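Local coordinates for protein histone-lysine N-methyltransferase, H3 lysine-9 specific SUVH4 (Arabidopsis thaliana, PDB 4QEO) that adds the H3K9 methyl mark of transcriptional repression to histone H3 and binds methylated DNA, so linking DNA methylation to gene silencing, at residues K308-N313 with E326-V331; G312-V317 with C344-S349. One frame throughout, in Å; residues are numbered along the deposited sequence.

Interaction 1 of 2, residues K308-N313 with E326-V331; sequences KLNGGN and ESRDVV
Asn310 and Arg328 meet where helix 305-309 of the pre-SET domain ends in a Schellman motif. Gly311 takes the positive phi (106°) that the motif needs; there a side chain would jam against the preceding carbonyl O, and Gly311 N bonds back to Lys308 O at 3.0 Å. The tight part of the contact is the buried side chain of Asn310. Its OD1 lies 3.8 Å from Val331 C and accepts a hydrogen bond from the backbone N of Phe332, so the short amide suits a place where a helix end abuts the start of strand 331-332.

The looser side belongs to Arg328 and Asn313, both partly exposed and joined to the contact by weak bonds. The long arginine chain, bent at chi2 (-140°), reaches across to the turn. Its NH1 donates to Asn310 O at 2.7 Å; the oxygen lies at the guanidinium edge, in plane, but the bond is strongly bent at the hydrogen and therefore weak, short though it is. NH2 bonds weakly to Asn313 OD1, 3.4 Å away, with the amide plane turned 69° from the guanidinium. With an alanine in place of Arg328, Asn310 O and Asn313 OD1 would probably lose this donor group, and the bridging water its weak guanidinium partner. That water donates to Asn310 OD1 at 3.0 Å and accepts from Arg328 NH1 at 3.1 Å.

Interaction 2 of 2, residues G312-V317 with C344-S349; sequences GNFPYV and CVNRTS. With ZN (zinc ion), chain G.
The turn after zinc ligand Cys344, at the edge of the triangular three-zinc cluster of the pre-SET domain, packs against Tyr316. The SG of Cys344 binds zinc at 2.4 Å, and Cys298, Cys334 and Cys340 complete that site; the same sulfur accepts a weak bond from Asn346 N. Thr348 lays its CB over the centre of the Tyr316 ring, a CH-pi contact at 3.3 Å and only 8° off the ring normal. With OG1 beside the backbone N (chi1 -68°), the threonine hydroxyl can donate to Val345 O, in the carbonyl plane, while lying over the same ring, 3.3 Å from Tyr316 CG. Threonine suits because one beta carbon carries both this hydroxyl and the CH on the ring. Valine suits because its CG1 touches both Tyr316 CB, at 3.8 Å, and Val317 O.

Asn346 lies across Pro315, its OD1 3.6 Å from Pro315 CD. That oxygen is buried without a polar partner, whereas ND2 is held by Phe332 O. Around the contact, Phe314 rests on helix 305-309 through Ala307, Tyr316 reaches Phe487 of strand 483-488, and Val317, facing the other way, packs on helix 10-30.

How the interactions relate
From the N terminus, 308-313 begins in the last turn of helix 305-309 and leads, through the shared Gly312 and Asn313, into 312-317. The chain next turns back through the paired strands 316-317 and 323-324 to 326-331, where interaction 1 closes its loop. It continues through strand 331-332 and several zinc-binding cysteines before 344-349 closes the longer loop of interaction 2. The two closures therefore interleave rather than nest. Pro315 joins them in space: its CA is 3.5 Å from Arg328 NH2, and its CG is 3.8 Å from Val331 CG1. Together they link the zinc cluster to the strand 331-332 that pairs with strand 467-473 of the SET domain.

Interaction 1 of 2, residues K308-N313 with E326-V331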
ATOM      1  N   LYS A 308     -14.016 -20.818  13.114  1.00 57.62           N
ATOM      2  CA  LYS A 308     -13.842 -21.136  14.525  1.00 62.40           C
ATOM      3  C   LYS A 308     -12.364 -21.286  14.863  1.00 61.25           C
ATOM      4  O   LYS A 308     -11.902 -20.816  15.906  1.00 62.07           O
ATOM      5  CB  LYS A 308     -14.598 -22.412  14.889  1.00 73.14           C
ATOM      6  CG  LYS A 308     -16.107 -22.290  14.788  1.00 81.06           C
ATOM      7  CD  LYS A 308     -16.787 -23.556  15.287  1.00 85.92           C
ATOM      8  CE  LYS A 308     -18.297 -23.409  15.286  1.00 88.59           C
ATOM      9  NZ  LYS A 308     -18.725 -22.200  16.045  1.00 90.39           N
ATOM     10  N   LEU A 309     -11.622 -21.935  13.970  1.00 58.96           N
ATOM     11  CA  LEU A 309     -10.178 -22.041  14.120  1.00 56.90           C
ATOM     12  C   LEU A 309      -9.542 -20.656  14.182  1.00 55.45           C
ATOM     13  O   LEU A 309      -8.557 -20.451  14.892  1.00 57.68           O
ATOM     14  CB  LEU A 309      -9.561 -22.836  12.968  1.00 57.48           C
ATOM     15  CG  LEU A 309      -9.568 -24.364  13.032  1.00 60.13           C
ATOM     16  CD1 LEU A 309      -8.974 -24.938  11.755  1.00 57.33           C
ATOM     17  CD2 LEU A 309      -8.812 -24.873  14.259  1.00 63.54           C
ATOM     18  N   ASN A 310     -10.091 -19.703  13.435  1.00 52.44           N
ATOM     19  CA  ASN A 310      -9.507 -18.355  13.454  1.00 52.23           C
ATOM     20  C   ASN A 310      -9.904 -17.499  14.665  1.00 61.12           C
ATOM     21  O   ASN A 310      -9.481 -16.346  14.794  1.00 60.94           O
ATOM     22  CB  ASN A 310      -9.792 -17.611  12.150  1.00 43.68           C
ATOM     23  CG  ASN A 310      -9.034 -18.189  10.979  1.00 44.07           C
ATOM     24  OD1 ASN A 310      -7.815 -18.039  10.882  1.00 42.12           O
ATOM     25  ND2 ASN A 310      -9.751 -18.857  10.080  1.00 40.47           N
ATOM     26  N   GLY A 311     -10.710 -18.068  15.553  1.00 66.18           N
ATOM     27  CA  GLY A 311     -11.136 -17.357  16.742  1.00 70.07           C
ATOM     28  C   GLY A 311     -12.578 -16.903  16.659  1.00 70.78           C
ATOM     29  O   GLY A 311     -13.026 -16.076  17.451  1.00 74.24           O
ATOM     30  N   GLY A 312     -13.306 -17.442  15.689  1.00 65.88           N
ATOM     31  CA  GLY A 312     -14.723 -17.163  15.557  1.00 65.24           C
ATOM     32  C   GLY A 312     -15.042 -16.149  14.481  1.00 65.08           C
ATOM     33  O   GLY A 312     -16.156 -15.635  14.419  1.00 66.95           O
ATOM     34  N   ASN A 313     -14.070 -15.866  13.621  1.00 69.50           N
ATOM     35  CA  ASN A 313     -14.246 -14.856  12.582  1.00 66.61           C
ATOM     36  C   ASN A 313     -13.355 -15.111  11.373  1.00 59.12           C
ATOM     37  O   ASN A 313     -12.306 -15.736  11.486  1.00 62.78           O
ATOM     38  CB  ASN A 313     -13.979 -13.464  13.156  1.00 72.51           C
ATOM     39  CG  ASN A 313     -12.931 -13.479  14.260  1.00 78.39           C
ATOM     40  OD1 ASN A 313     -11.790 -13.890  14.047  1.00 73.90           O
ATOM     41  ND2 ASN A 313     -13.318 -13.022  15.447  1.00 86.81           N
ATOM     42  N   GLU A 326      -5.871  -8.102   8.963  1.00 37.69           N
ATOM     43  CA  GLU A 326      -4.722  -7.767   9.797  1.00 39.19           C
ATOM     44  C   GLU A 326      -3.851  -9.000  10.046  1.00 44.02           C
ATOM     45  O   GLU A 326      -4.308 -10.138   9.945  1.00 48.01           O
ATOM     46  CB  GLU A 326      -5.187  -7.199  11.137  1.00 39.12           C
ATOM     47  CG  GLU A 326      -5.986  -8.200  11.965  1.00 46.40           C
ATOM     48  CD  GLU A 326      -6.587  -7.588  13.216  1.00 54.32           C
ATOM     49  OE1 GLU A 326      -5.830  -6.977  14.004  1.00 53.70           O
ATOM     50  OE2 GLU A 326      -7.819  -7.713  13.403  1.00 58.04           O
ATOM     51  N   SER A 327      -2.595  -8.749  10.385  1.00 44.35           N
ATOM     52  CA  SER A 327      -1.635  -9.798  10.638  1.00 51.73           C
ATOM     53  C   SER A 327      -2.037 -10.577  11.877  1.00 52.35           C
ATOM     54  O   SER A 327      -2.663 -10.033  12.790  1.00 55.14           O
ATOM     55  CB  SER A 327      -0.247  -9.196  10.827  1.00 56.23           C
ATOM     56  OG  SER A 327       0.727 -10.216  10.944  1.00 61.01           O
ATOM     57  N   ARG A 328      -1.685 -11.857  11.881  1.00 42.19           N
ATOM     58  CA  ARG A 328      -1.974 -12.767  12.987  1.00 47.71           C
ATOM     59  C   ARG A 328      -0.793 -13.692  13.197  1.00 47.02           C
ATOM     60  O   ARG A 328       0.073 -13.801  12.326  1.00 47.30           O
ATOM     61  CB  ARG A 328      -3.190 -13.638  12.661  1.00 51.72           C
ATOM     62  CG  ARG A 328      -4.427 -12.865  12.268  1.00 56.86           C
ATOM     63  CD  ARG A 328      -5.649 -13.489  12.884  1.00 62.70           C
ATOM     64  NE  ARG A 328      -6.879 -12.908  12.365  1.00 68.34           N
ATOM     65  CZ  ARG A 328      -8.091 -13.362  12.662  1.00 73.64           C
ATOM     66  NH1 ARG A 328      -8.228 -14.400  13.475  1.00 72.55           N
ATOM     67  NH2 ARG A 328      -9.167 -12.779  12.148  1.00 77.10           N
ATOM     68  N   ASP A 329      -0.777 -14.385  14.334  1.00 51.05           N
ATOM     69  CA  ASP A 329       0.185 -15.454  14.568  1.00 46.79           C
ATOM     70  C   ASP A 329       0.044 -16.495  13.468  1.00 46.29           C
ATOM     71  O   ASP A 329       1.037 -16.948  12.892  1.00 46.16           O
ATOM     72  CB  ASP A 329      -0.036 -16.107  15.934  1.00 53.54           C
ATOM     73  CG  ASP A 329       0.562 -15.301  17.069  1.00 60.91           C
ATOM     74  OD1 ASP A 329       1.355 -14.378  16.785  1.00 59.60           O
ATOM     75  OD2 ASP A 329       0.247 -15.595  18.243  1.00 66.66           O
ATOM     76  N   VAL A 330      -1.194 -16.869  13.168  1.00 43.43           N
ATOM     77  CA  VAL A 330      -1.441 -17.810  12.075  1.00 41.33           C
ATOM     78  C   VAL A 330      -2.845 -17.625  11.497  1.00 38.68           C
ATOM     79  O   VAL A 330      -3.790 -17.316  12.217  1.00 37.73           O
ATOM     80  CB  VAL A 330      -1.200 -19.282  12.511  1.00 53.54           C
ATOM     81  CG1 VAL A 330      -2.225 -19.717  13.537  1.00 54.29           C
ATOM     82  CG2 VAL A 330      -1.200 -20.232  11.301  1.00 50.50           C
ATOM     83  N   VAL A 331      -2.964 -17.777  10.183  1.00 37.17           N
ATOM     84  CA  VAL A 331      -4.262 -17.727   9.522  1.00 40.22           C
ATOM     85  C   VAL A 331      -4.663 -19.160   9.168  1.00 40.68           C
ATOM     86  O   VAL A 331      -3.840 -19.937   8.691  1.00 36.09           O
ATOM     87  CB  VAL A 331      -4.224 -16.821   8.243  1.00 34.09           C
ATOM     88  CG1 VAL A 331      -5.450 -17.038   7.368  1.00 34.85           C
ATOM     89  CG2 VAL A 331      -4.108 -15.354   8.621  1.00 32.88           C
TER
HETATM   90  O   HOH W   1      -6.111 -16.598  12.936  1.00 49.81           O

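Interaction 2 of 2, residues G312-V317 with C344-S349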
ATOM      1  N   GLY A 312     -13.306 -17.442  15.689  1.00 65.88           N
ATOM      2  CA  GLY A 312     -14.723 -17.163  15.557  1.00 65.24           C
ATOM      3  C   GLY A 312     -15.042 -16.149  14.481  1.00 65.08           C
ATOM      4  O   GLY A 312     -16.156 -15.635  14.419  1.00 66.95           O
ATOM      5  N   ASN A 313     -14.070 -15.866  13.621  1.00 69.50           N
ATOM      6  CA  ASN A 313     -14.246 -14.856  12.582  1.00 66.61           C
ATOM      7  C   ASN A 313     -13.355 -15.111  11.373  1.00 59.12           C
ATOM      8  O   ASN A 313     -12.306 -15.736  11.486  1.00 62.78           O
ATOM      9  CB  ASN A 313     -13.979 -13.464  13.156  1.00 72.51           C
ATOM     10  CG  ASN A 313     -12.931 -13.479  14.260  1.00 78.39           C
ATOM     11  OD1 ASN A 313     -11.790 -13.890  14.047  1.00 73.90           O
ATOM     12  ND2 ASN A 313     -13.318 -13.022  15.447  1.00 86.81           N
ATOM     13  N   PHE A 314     -13.786 -14.634  10.213  1.00 46.25           N
ATOM     14  CA  PHE A 314     -12.983 -14.746   9.004  1.00 44.05           C
ATOM     15  C   PHE A 314     -11.880 -13.691   8.962  1.00 41.74           C
ATOM     16  O   PHE A 314     -12.137 -12.504   9.176  1.00 43.61           O
ATOM     17  CB  PHE A 314     -13.863 -14.662   7.760  1.00 44.61           C
ATOM     18  CG  PHE A 314     -14.816 -15.807   7.637  1.00 48.37           C
ATOM     19  CD1 PHE A 314     -14.379 -17.035   7.164  1.00 49.46           C
ATOM     20  CD2 PHE A 314     -16.141 -15.670   8.021  1.00 48.57           C
ATOM     21  CE1 PHE A 314     -15.253 -18.110   7.063  1.00 50.25           C
ATOM     22  CE2 PHE A 314     -17.022 -16.737   7.914  1.00 53.86           C
ATOM     23  CZ  PHE A 314     -16.574 -17.958   7.436  1.00 50.52           C
ATOM     24  N   PRO A 315     -10.642 -14.141   8.720  1.00 38.04           N
ATOM     25  CA  PRO A 315      -9.464 -13.269   8.658  1.00 38.38           C
ATOM     26  C   PRO A 315      -9.421 -12.458   7.364  1.00 34.33           C
ATOM     27  O   PRO A 315      -8.767 -11.414   7.324  1.00 36.47           O
ATOM     28  CB  PRO A 315      -8.292 -14.257   8.745  1.00 38.68           C
ATOM     29  CG  PRO A 315      -8.848 -15.545   8.209  1.00 41.17           C
ATOM     30  CD  PRO A 315     -10.286 -15.572   8.644  1.00 38.69           C
ATOM     31  N   TYR A 316     -10.121 -12.920   6.332  1.00 33.27           N
ATOM     32  CA  TYR A 316     -10.154 -12.209   5.059  1.00 36.10           C
ATOM     33  C   TYR A 316     -11.499 -11.571   4.838  1.00 41.76           C
ATOM     34  O   TYR A 316     -12.523 -12.114   5.256  1.00 33.54           O
ATOM     35  CB  TYR A 316      -9.888 -13.138   3.877  1.00 32.83           C
ATOM     36  CG  TYR A 316      -8.552 -13.840   3.883  1.00 33.97           C
ATOM     37  CD1 TYR A 316      -7.381 -13.160   3.558  1.00 34.81           C
ATOM     38  CD2 TYR A 316      -8.470 -15.199   4.169  1.00 30.22           C
ATOM     39  CE1 TYR A 316      -6.162 -13.805   3.543  1.00 31.66           C
ATOM     40  CE2 TYR A 316      -7.257 -15.857   4.162  1.00 29.49           C
ATOM     41  CZ  TYR A 316      -6.109 -15.162   3.845  1.00 34.87           C
ATOM     42  OH  TYR A 316      -4.910 -15.830   3.833  1.00 33.13           O
ATOM     43  N   VAL A 317     -11.487 -10.422   4.162  1.00 38.94           N
ATOM     44  CA  VAL A 317     -12.708  -9.785   3.715  1.00 37.22           C
ATOM     45  C   VAL A 317     -12.809  -9.961   2.204  1.00 35.55           C
ATOM     46  O   VAL A 317     -11.797 -10.043   1.504  1.00 35.23           O
ATOM     47  CB  VAL A 317     -12.765  -8.281   4.118  1.00 40.30           C
ATOM     48  CG1 VAL A 317     -11.785  -7.454   3.306  1.00 34.39           C
ATOM     49  CG2 VAL A 317     -14.177  -7.746   3.978  1.00 43.51           C
ATOM     50  N   CYS A 344     -13.872 -19.662  -2.401  1.00 37.39           N
ATOM     51  CA  CYS A 344     -14.068 -19.312  -0.991  1.00 38.76           C
ATOM     52  C   CYS A 344     -13.095 -18.222  -0.567  1.00 34.28           C
ATOM     53  O   CYS A 344     -11.908 -18.276  -0.896  1.00 32.75           O
ATOM     54  CB  CYS A 344     -13.894 -20.537  -0.075  1.00 40.35           C
ATOM     55  SG  CYS A 344     -14.046 -20.125   1.688  1.00 34.55           S
ATOM     56  N   VAL A 345     -13.590 -17.226   0.158  1.00 33.17           N
ATOM     57  CA  VAL A 345     -12.729 -16.100   0.541  1.00 34.89           C
ATOM     58  C   VAL A 345     -11.707 -16.560   1.583  1.00 34.61           C
ATOM     59  O   VAL A 345     -10.594 -16.017   1.681  1.00 35.43           O
ATOM     60  CB  VAL A 345     -13.557 -14.890   1.015  1.00 39.18           C
ATOM     61  CG1 VAL A 345     -12.665 -13.680   1.282  1.00 32.76           C
ATOM     62  CG2 VAL A 345     -14.577 -14.535  -0.047  1.00 40.85           C
ATOM     63  N   ASN A 346     -12.059 -17.620   2.309  1.00 31.78           N
ATOM     64  CA  ASN A 346     -11.113 -18.202   3.249  1.00 34.98           C
ATOM     65  C   ASN A 346     -10.079 -19.112   2.573  1.00 33.92           C
ATOM     66  O   ASN A 346      -9.362 -19.845   3.238  1.00 32.68           O
ATOM     67  CB  ASN A 346     -11.813 -18.902   4.413  1.00 39.18           C
ATOM     68  CG  ASN A 346     -10.944 -18.956   5.656  1.00 40.07           C
ATOM     69  OD1 ASN A 346     -10.285 -17.982   6.001  1.00 38.94           O
ATOM     70  ND2 ASN A 346     -10.900 -20.113   6.307  1.00 36.01           N
ATOM     71  N   ARG A 347     -10.001 -19.033   1.249  1.00 29.23           N
ATOM     72  CA  ARG A 347      -8.874 -19.578   0.514  1.00 28.06           C
ATOM     73  C   ARG A 347      -8.074 -18.452  -0.165  1.00 32.92           C
ATOM     74  O   ARG A 347      -7.383 -18.702  -1.148  1.00 31.83           O
ATOM     75  CB  ARG A 347      -9.364 -20.567  -0.553  1.00 32.01           C
ATOM     76  CG  ARG A 347     -10.164 -21.758  -0.004  1.00 30.58           C
ATOM     77  CD  ARG A 347     -10.651 -22.634  -1.146  1.00 29.70           C
ATOM     78  NE  ARG A 347     -11.366 -23.841  -0.722  1.00 34.10           N
ATOM     79  CZ  ARG A 347     -10.776 -25.005  -0.454  1.00 33.13           C
ATOM     80  NH1 ARG A 347      -9.459 -25.117  -0.519  1.00 28.14           N
ATOM     81  NH2 ARG A 347     -11.503 -26.063  -0.110  1.00 31.91           N
ATOM     82  N   THR A 348      -8.170 -17.225   0.349  1.00 29.94           N
ATOM     83  CA  THR A 348      -7.504 -16.078  -0.306  1.00 31.87           C
ATOM     84  C   THR A 348      -6.072 -16.293  -0.847  1.00 32.21           C
ATOM     85  O   THR A 348      -5.818 -16.006  -2.018  1.00 30.73           O
ATOM     86  CB  THR A 348      -7.585 -14.809   0.556  1.00 34.70           C
ATOM     87  OG1 THR A 348      -8.950 -14.386   0.617  1.00 38.49           O
ATOM     88  CG2 THR A 348      -6.726 -13.665  -0.036  1.00 31.58           C
ATOM     89  N   SER A 349      -5.156 -16.836  -0.041  1.00 30.75           N
ATOM     90  CA  SER A 349      -3.766 -16.966  -0.498  1.00 31.16           C
ATOM     91  C   SER A 349      -3.524 -18.116  -1.477  1.00 33.23           C
ATOM     92  O   SER A 349      -2.415 -18.277  -1.991  1.00 30.58           O
ATOM     93  CB  SER A 349      -2.796 -17.075   0.679  1.00 29.78           C
ATOM     94  OG  SER A 349      -2.833 -18.364   1.246  1.00 30.16           O
TER
HETATM   95 ZN    ZN G 803     -14.162 -22.277   2.698  1.00 36.22          ZN